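Local structure of putative acyl-[acyl-carrier-protein]--UDP-N-acetylglucosamine O-acyltransferase (Bacteroides fragilis, 4R36) at residues 163-168 against 216-221. The protein probably transfers an acyl chain from acyl carrier protein to UDP-N-acetylglucosamine, as a trimeric left-handed beta-helix acyltransferase of the LpxA family. Numbering follows the deposited sequence.
Sequences NAIISA and RRRGFS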
# COMPACT_ATOMS: atom_id res chain seq x y z
N ASN A 163 -3.09 -16.06 -16.61
CA ASN A 163 -4.07 -16.64 -15.69
C ASN A 163 -3.69 -16.71 -14.20
O ASN A 163 -4.22 -17.52 -13.47
CB ASN A 163 -4.60 -18.00 -16.16
CG ASN A 163 -4.97 -18.01 -17.62
OD1 ASN A 163 -4.41 -18.75 -18.42
ND2 ASN A 163 -5.85 -17.14 -17.97
N ALA A 164 -2.79 -15.87 -13.75
CA ALA A 164 -2.35 -15.90 -12.39
C ALA A 164 -3.31 -15.06 -11.56
O ALA A 164 -3.91 -14.14 -12.08
CB ALA A 164 -0.93 -15.30 -12.29
N ILE A 165 -3.47 -15.44 -10.31
CA ILE A 165 -4.21 -14.67 -9.35
C ILE A 165 -3.30 -14.30 -8.20
O ILE A 165 -2.79 -15.16 -7.50
CB ILE A 165 -5.46 -15.38 -8.83
CG1 ILE A 165 -6.40 -15.63 -10.01
CG2 ILE A 165 -6.14 -14.51 -7.78
CD1 ILE A 165 -7.66 -16.34 -9.64
N ILE A 166 -3.09 -13.01 -8.00
CA ILE A 166 -2.20 -12.50 -6.94
C ILE A 166 -3.06 -11.66 -6.03
O ILE A 166 -3.82 -10.79 -6.53
CB ILE A 166 -1.04 -11.71 -7.54
CG1 ILE A 166 -0.34 -12.59 -8.57
CG2 ILE A 166 -0.11 -11.18 -6.47
CD1 ILE A 166 0.78 -11.90 -9.31
N SER A 167 -3.01 -11.91 -4.72
CA SER A 167 -3.83 -11.14 -3.81
C SER A 167 -3.16 -9.80 -3.50
O SER A 167 -2.29 -9.34 -4.22
CB SER A 167 -4.16 -11.86 -2.48
OG SER A 167 -4.50 -13.20 -2.69
N ALA A 168 -3.66 -9.15 -2.48
CA ALA A 168 -3.29 -7.82 -2.12
C ALA A 168 -2.01 -7.76 -1.36
O ALA A 168 -1.62 -8.73 -0.65
CB ALA A 168 -4.40 -7.20 -1.27
N ARG A 216 -10.47 -26.13 -11.08
CA ARG A 216 -11.84 -26.65 -11.24
C ARG A 216 -12.73 -25.59 -11.88
O ARG A 216 -13.40 -25.86 -12.86
CB ARG A 216 -12.45 -27.04 -9.91
CG ARG A 216 -12.11 -28.45 -9.43
CD ARG A 216 -12.71 -28.68 -8.05
NE ARG A 216 -12.24 -29.92 -7.40
CZ ARG A 216 -12.37 -30.17 -6.09
NH1 ARG A 216 -12.95 -29.29 -5.30
NH2 ARG A 216 -11.88 -31.29 -5.56
N ARG A 217 -12.72 -24.40 -11.32
CA ARG A 217 -13.48 -23.30 -11.87
C ARG A 217 -13.19 -23.10 -13.34
O ARG A 217 -14.09 -22.84 -14.11
CB ARG A 217 -13.20 -22.03 -11.10
CG ARG A 217 -14.18 -20.91 -11.36
CD ARG A 217 -13.89 -19.74 -10.44
NE ARG A 217 -12.50 -19.32 -10.54
CZ ARG A 217 -11.92 -18.74 -11.60
NH1 ARG A 217 -12.60 -18.48 -12.72
NH2 ARG A 217 -10.63 -18.42 -11.54
N ARG A 218 -11.97 -23.29 -13.77
CA ARG A 218 -11.70 -23.14 -15.19
C ARG A 218 -11.89 -24.40 -16.05
O ARG A 218 -11.58 -24.39 -17.22
CB ARG A 218 -10.31 -22.59 -15.39
CG ARG A 218 -10.14 -21.23 -14.73
CD ARG A 218 -8.66 -20.92 -14.58
NE ARG A 218 -8.30 -19.78 -13.73
CZ ARG A 218 -8.15 -18.51 -14.14
NH1 ARG A 218 -8.38 -18.17 -15.41
NH2 ARG A 218 -7.77 -17.59 -13.26
N GLY A 219 -12.38 -25.50 -15.49
CA GLY A 219 -12.78 -26.64 -16.32
C GLY A 219 -11.74 -27.71 -16.55
O GLY A 219 -11.90 -28.53 -17.43
N PHE A 220 -10.64 -27.67 -15.79
CA PHE A 220 -9.61 -28.68 -15.92
C PHE A 220 -10.19 -29.98 -15.39
O PHE A 220 -10.91 -29.98 -14.41
CB PHE A 220 -8.31 -28.34 -15.08
CG PHE A 220 -7.43 -27.28 -15.68
CD1 PHE A 220 -7.79 -25.93 -15.59
CD2 PHE A 220 -6.28 -27.59 -16.36
CE1 PHE A 220 -7.01 -24.94 -16.15
CE2 PHE A 220 -5.48 -26.60 -16.96
CZ PHE A 220 -5.84 -25.26 -16.83
N SER A 221 -9.83 -31.08 -16.01
CA SER A 221 -10.38 -32.37 -15.60
C SER A 221 -9.82 -32.77 -14.25
O SER A 221 -8.71 -32.37 -13.87
CB SER A 221 -10.10 -33.43 -16.64
OG SER A 221 -8.75 -33.77 -16.66
O HOH W 1 -7.86 -15.86 -16.53
O HOH W 2 -6.67 -14.83 -13.22
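R217, the last residue of helix 212-217, and R218 just after it reach to N163 and I165 on the outer surface of the left-handed parallel beta-helix. The contact joins the C-terminal helical part to the coil that carries strand 165-166. R217 is among the residues that bind UDP-N-acetylglucosamine in this protein. No nucleotide sugar is bound to this chain, and the R217 side chain is poorly ordered. It starts with CG anti to the backbone N (chi1 -166°) and bends at chi3. Its NH2 then lies 4.1 Å from CD1 of I165, a loose approach at an oblique angle. I165 in turn lies near N211, another residue of the sugar-nucleotide site. R218 carries most of the contact. Its chain is extended from CG to NE and runs across to the coil. CB of N163 lies over one face of the guanidinium, towards its rim. The backbone O of N163 also lies over a face, 3.6 Å from NH2 of R218. The amide of N163 is turned 54° from the guanidinium plane. CD1 of I165 meets the edge of the same group, 3.8 Å from NH2 of R218. Two waters, in plane at the guanidinium edge, make the polar links to this coil. One accepts from NH2 of R218 and donates to O of A164. The other accepts from NH1 of R218 at 2.6 Å and from ND2 of N163 at 2.8 Å. Further along, G219 leaves the helix with positive phi in a Schellman motif. The chain continues to F220, whose ring packs edge-to-face with Y181. S221 then N-caps helix 222-237, its OG hydrogen-bonded to the backbone N of I224.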